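Local structure of galactose mutarotase-like protein (Clostridium acetobutylicum, 3OS7) at residues 20-32 against 38-50. The protein probably binds carbohydrate and is likely to act as an aldose 1-epimerase, interconverting the anomers of a sugar. Residues are numbered along the deposited sequence; the frame is centred on the assembly and turned at random.
Sequences CIRFAAGGYEALI and GNVVELKDTNKGV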
loop_
_atom_site.group_PDB
_atom_site.type_symbol
_atom_site.label_atom_id
_atom_site.label_comp_id
_atom_site.label_asym_id
_atom_site.label_seq_id
_atom_site.Cartn_x
_atom_site.Cartn_y
_atom_site.Cartn_z
ATOM N N CYS A 20 -5.434 -19.988 0.321
ATOM C CA CYS A 20 -5.548 -18.666 0.915
ATOM C C CYS A 20 -5.545 -18.882 2.416
ATOM O O CYS A 20 -5.765 -20.018 2.883
ATOM C CB CYS A 20 -6.798 -17.968 0.430
ATOM S SG CYS A 20 -8.377 -18.607 1.023
ATOM N N ILE A 21 -5.222 -17.833 3.159
ATOM C CA ILE A 21 -5.292 -17.872 4.612
ATOM C C ILE A 21 -6.292 -16.846 5.109
ATOM O O ILE A 21 -6.156 -15.637 4.823
ATOM C CB ILE A 21 -3.901 -17.613 5.288
ATOM C CG1 ILE A 21 -2.783 -18.507 4.737
ATOM C CG2 ILE A 21 -4.037 -17.724 6.822
ATOM C CD1 ILE A 21 -2.891 -19.956 5.098
ATOM N N ARG A 22 -7.316 -17.320 5.822
ATOM C CA ARG A 22 -8.272 -16.470 6.516
ATOM C C ARG A 22 -7.875 -16.438 7.995
ATOM O O ARG A 22 -7.542 -17.467 8.572
ATOM C CB ARG A 22 -9.653 -17.064 6.386
ATOM C CG ARG A 22 -10.777 -16.106 6.453
ATOM C CD ARG A 22 -12.090 -16.802 6.057
ATOM N NE ARG A 22 -12.109 -17.335 4.693
ATOM C CZ ARG A 22 -12.503 -16.666 3.603
ATOM N NH1 ARG A 22 -12.879 -15.397 3.661
ATOM N NH2 ARG A 22 -12.493 -17.268 2.429
ATOM N N PHE A 23 -7.865 -15.261 8.597
ATOM C CA PHE A 23 -7.418 -15.150 9.994
ATOM C C PHE A 23 -8.250 -14.124 10.739
ATOM O O PHE A 23 -8.733 -13.164 10.148
ATOM C CB PHE A 23 -5.878 -14.946 10.118
ATOM C CG PHE A 23 -5.291 -13.749 9.377
ATOM C CD1 PHE A 23 -5.270 -13.690 7.993
ATOM C CD2 PHE A 23 -4.629 -12.743 10.078
ATOM C CE1 PHE A 23 -4.666 -12.633 7.331
ATOM C CE2 PHE A 23 -4.066 -11.654 9.416
ATOM C CZ PHE A 23 -4.085 -11.596 8.041
ATOM N N ALA A 24 -8.410 -14.350 12.043
ATOM C CA ALA A 24 -9.372 -13.632 12.848
ATOM C C ALA A 24 -8.821 -13.437 14.254
ATOM O O ALA A 24 -8.240 -14.366 14.840
ATOM C CB ALA A 24 -10.692 -14.419 12.901
ATOM N N ALA A 25 -9.005 -12.234 14.787
ATOM C CA ALA A 25 -8.706 -11.970 16.190
ATOM C C ALA A 25 -9.369 -10.674 16.572
ATOM O O ALA A 25 -9.499 -9.783 15.736
ATOM C CB ALA A 25 -7.171 -11.884 16.419
ATOM N N GLY A 26 -9.839 -10.598 17.806
ATOM C CA GLY A 26 -10.371 -9.356 18.374
ATOM C C GLY A 26 -11.552 -8.747 17.650
ATOM O O GLY A 26 -11.749 -7.535 17.704
ATOM N N GLY A 27 -12.360 -9.574 16.999
ATOM C CA GLY A 27 -13.507 -9.090 16.240
ATOM C C GLY A 27 -13.244 -8.754 14.772
ATOM O O GLY A 27 -14.188 -8.491 14.016
ATOM N N TYR A 28 -11.976 -8.758 14.372
ATOM C CA TYR A 28 -11.612 -8.558 12.968
ATOM C C TYR A 28 -11.384 -9.901 12.263
ATOM O O TYR A 28 -11.054 -10.894 12.896
ATOM C CB TYR A 28 -10.321 -7.759 12.852
ATOM C CG TYR A 28 -10.390 -6.305 13.288
ATOM C CD1 TYR A 28 -10.187 -5.929 14.625
ATOM C CD2 TYR A 28 -10.621 -5.295 12.352
ATOM C CE1 TYR A 28 -10.238 -4.581 15.011
ATOM C CE2 TYR A 28 -10.690 -3.972 12.732
ATOM C CZ TYR A 28 -10.492 -3.621 14.065
ATOM O OH TYR A 28 -10.538 -2.280 14.408
ATOM N N GLU A 29 -11.562 -9.903 10.947
ATOM C CA GLU A 29 -11.235 -11.031 10.104
ATOM C C GLU A 29 -10.576 -10.516 8.815
ATOM O O GLU A 29 -11.019 -9.495 8.250
ATOM C CB GLU A 29 -12.501 -11.820 9.777
ATOM C CG GLU A 29 -12.265 -13.047 8.914
ATOM C CD GLU A 29 -13.556 -13.801 8.631
ATOM O OE1 GLU A 29 -14.416 -13.856 9.546
ATOM O OE2 GLU A 29 -13.688 -14.314 7.491
ATOM N N ALA A 30 -9.521 -11.194 8.382
ATOM C CA ALA A 30 -8.778 -10.863 7.171
ATOM C C ALA A 30 -8.619 -12.077 6.248
ATOM O O ALA A 30 -8.737 -13.235 6.677
ATOM C CB ALA A 30 -7.417 -10.293 7.493
ATOM N N LEU A 31 -8.316 -11.794 5.000
ATOM C CA LEU A 31 -8.082 -12.843 3.997
ATOM C C LEU A 31 -6.860 -12.433 3.194
ATOM O O LEU A 31 -6.837 -11.347 2.636
ATOM C CB LEU A 31 -9.306 -12.985 3.091
ATOM C CG LEU A 31 -9.183 -13.980 1.932
ATOM C CD1 LEU A 31 -8.872 -15.384 2.460
ATOM C CD2 LEU A 31 -10.487 -13.930 1.120
ATOM N N ILE A 32 -5.862 -13.318 3.112
ATOM C CA ILE A 32 -4.674 -13.069 2.368
ATOM C C ILE A 32 -4.490 -14.126 1.264
ATOM O O ILE A 32 -4.824 -15.306 1.453
ATOM C CB ILE A 32 -3.423 -12.987 3.293
ATOM C CG1 ILE A 32 -2.204 -12.431 2.539
ATOM C CG2 ILE A 32 -3.088 -14.352 3.935
ATOM C CD1 ILE A 32 -1.004 -12.139 3.496
ATOM N N GLY A 38 0.891 -11.827 -2.005
ATOM C CA GLY A 38 0.584 -11.876 -0.567
ATOM C C GLY A 38 -0.420 -10.800 -0.201
ATOM O O GLY A 38 -0.346 -10.190 0.872
ATOM N N ASN A 39 -1.404 -10.603 -1.083
ATOM C CA ASN A 39 -2.329 -9.484 -0.954
ATOM C C ASN A 39 -3.408 -9.828 0.072
ATOM O O ASN A 39 -4.123 -10.812 -0.082
ATOM C CB ASN A 39 -2.931 -9.185 -2.332
ATOM C CG ASN A 39 -3.734 -7.891 -2.370
ATOM O OD1 ASN A 39 -4.420 -7.540 -1.401
ATOM N ND2 ASN A 39 -3.702 -7.207 -3.532
ATOM N N VAL A 40 -3.509 -9.005 1.118
ATOM C CA VAL A 40 -4.662 -8.968 2.002
ATOM C C VAL A 40 -5.848 -8.239 1.308
ATOM O O VAL A 40 -5.863 -7.022 1.189
ATOM C CB VAL A 40 -4.334 -8.317 3.361
ATOM C CG1 VAL A 40 -5.580 -8.286 4.271
ATOM C CG2 VAL A 40 -3.178 -9.063 4.033
ATOM N N VAL A 41 -6.797 -9.016 0.810
ATOM C CA VAL A 41 -7.911 -8.523 0.009
ATOM C C VAL A 41 -9.166 -8.233 0.788
ATOM O O VAL A 41 -10.095 -7.617 0.265
ATOM C CB VAL A 41 -8.264 -9.499 -1.140
ATOM C CG1 VAL A 41 -7.093 -9.608 -2.089
ATOM C CG2 VAL A 41 -8.744 -10.892 -0.630
ATOM N N GLU A 42 -9.194 -8.646 2.045
ATOM C CA GLU A 42 -10.310 -8.368 2.921
ATOM C C GLU A 42 -9.846 -8.107 4.350
ATOM O O GLU A 42 -8.991 -8.801 4.841
ATOM C CB GLU A 42 -11.282 -9.559 2.911
ATOM C CG GLU A 42 -12.640 -9.163 3.450
ATOM C CD GLU A 42 -13.669 -10.255 3.276
ATOM O OE1 GLU A 42 -13.379 -11.383 3.716
ATOM O OE2 GLU A 42 -14.745 -9.975 2.694
ATOM N N LEU A 43 -10.405 -7.071 4.975
ATOM C CA LEU A 43 -10.235 -6.793 6.404
ATOM C C LEU A 43 -11.564 -6.240 6.902
ATOM O O LEU A 43 -11.997 -5.162 6.458
ATOM C CB LEU A 43 -9.162 -5.764 6.662
ATOM C CG LEU A 43 -8.993 -5.379 8.140
ATOM C CD1 LEU A 43 -8.541 -6.590 9.015
ATOM C CD2 LEU A 43 -8.049 -4.200 8.298
ATOM N N LYS A 44 -12.254 -7.005 7.737
ATOM C CA LYS A 44 -13.588 -6.586 8.152
ATOM C C LYS A 44 -13.793 -6.763 9.641
ATOM O O LYS A 44 -13.041 -7.475 10.292
ATOM C CB LYS A 44 -14.649 -7.345 7.354
ATOM C CG LYS A 44 -14.593 -8.835 7.503
ATOM C CD LYS A 44 -15.490 -9.547 6.470
ATOM C CE LYS A 44 -15.604 -11.013 6.821
ATOM N NZ LYS A 44 -16.644 -11.703 6.014
ATOM N N ASP A 45 -14.819 -6.113 10.164
ATOM C CA ASP A 45 -15.309 -6.328 11.549
ATOM C C ASP A 45 -16.788 -6.625 11.373
ATOM O O ASP A 45 -17.593 -5.705 11.215
ATOM C CB ASP A 45 -15.073 -5.071 12.413
ATOM C CG ASP A 45 -15.509 -5.242 13.913
ATOM O OD1 ASP A 45 -16.521 -5.898 14.198
ATOM O OD2 ASP A 45 -14.821 -4.689 14.815
ATOM N N THR A 46 -17.146 -7.904 11.342
ATOM C CA THR A 46 -18.510 -8.275 10.960
ATOM C C THR A 46 -19.548 -7.734 11.970
ATOM O O THR A 46 -20.641 -7.331 11.569
ATOM C CB THR A 46 -18.663 -9.801 10.759
ATOM O OG1 THR A 46 -18.291 -10.477 11.957
ATOM C CG2 THR A 46 -17.770 -10.284 9.617
ATOM N N ASN A 47 -19.197 -7.669 13.254
ATOM C CA ASN A 47 -20.145 -7.151 14.255
ATOM C C ASN A 47 -20.405 -5.646 14.114
ATOM O O ASN A 47 -21.454 -5.166 14.510
ATOM C CB ASN A 47 -19.670 -7.454 15.680
ATOM C CG ASN A 47 -19.812 -8.936 16.053
ATOM O OD1 ASN A 47 -20.586 -9.688 15.441
ATOM N ND2 ASN A 47 -19.055 -9.359 17.062
ATOM N N LYS A 48 -19.444 -4.897 13.575
ATOM C CA LYS A 48 -19.666 -3.475 13.300
ATOM C C LYS A 48 -20.226 -3.248 11.905
ATOM O O LYS A 48 -20.637 -2.146 11.579
ATOM C CB LYS A 48 -18.373 -2.682 13.485
ATOM C CG LYS A 48 -17.887 -2.624 14.917
ATOM C CD LYS A 48 -16.696 -1.693 15.024
ATOM C CE LYS A 48 -16.130 -1.653 16.440
ATOM N NZ LYS A 48 -15.092 -0.573 16.570
ATOM N N GLY A 49 -20.232 -4.289 11.081
ATOM C CA GLY A 49 -20.677 -4.182 9.712
ATOM C C GLY A 49 -19.720 -3.406 8.815
ATOM O O GLY A 49 -20.150 -2.803 7.824
ATOM N N VAL A 50 -18.434 -3.410 9.154
ATOM C CA VAL A 50 -17.453 -2.600 8.424
ATOM C C VAL A 50 -16.564 -3.534 7.628
ATOM O O VAL A 50 -16.090 -4.555 8.170
ATOM C CB VAL A 50 -16.607 -1.732 9.354
ATOM C CG1 VAL A 50 -15.449 -1.076 8.595
ATOM C CG2 VAL A 50 -17.486 -0.670 10.044
HETATM O O HOH W 1 -14.100 -13.470 1.960
HETATM O O HOH W 2 -13.440 -5.417 17.118
HETATM O O HOH W 3 -15.128 -9.842 11.703
HETATM O O HOH W 4 -16.943 -9.102 14.544
#
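K44 lays its aliphatic arm alongside E29, both pointing the same way from a hydrogen-bonded antiparallel pair, with K44 CE 3.9 Å from E29 OE2. The rest of the K44 chain runs extended past the carboxylate; the charged ends nevertheless stay beyond salt-bridge range. On the same face, E42 and L31 meet through their CB atoms, while R22 reaches E42 through a water that accepts from R22 NH1 and donates to E42 OE1, each at 2.8 Å. L31 CD1 rests over the centre of the R22 guanidinium, whose NE is salt-bridged to E12 on strand 8-14, and L31 CD2 packs on V41 CG2, making this face mixed.

The other face is apolar. A30 CB touches V40 CG1 and L43 CD1, and L43 CD1 also meets Y28 CD2 at 4.1 Å. Anti CG1 (chi1 -168°) and an extended chi2 (171°) carry I32 CD1 out to V40 CG2 at 3.8 Å. This face packs on strand 151-160, L159 against Y28 and L43, Y157 against V40.

Paired backbone bonds link E29 and K44, with K44 N to E29 O at 2.8 Å. L31 N still donates to E42 O, but L31 O accepts from V41 N, and E42 N, buried here, finds no partner in the model. At the far end, a water donates to both G26 O and D45 OD2, tying the type I' turn that links strands 20-25 and 28-32 to strand 39-45. Strands 28-33 and 39-45 form a beta hairpin interrupted by a beta bulge at V41 and E42, opposite L31, within the five-stranded antiparallel sheet of a galactose mutarotase-like fold.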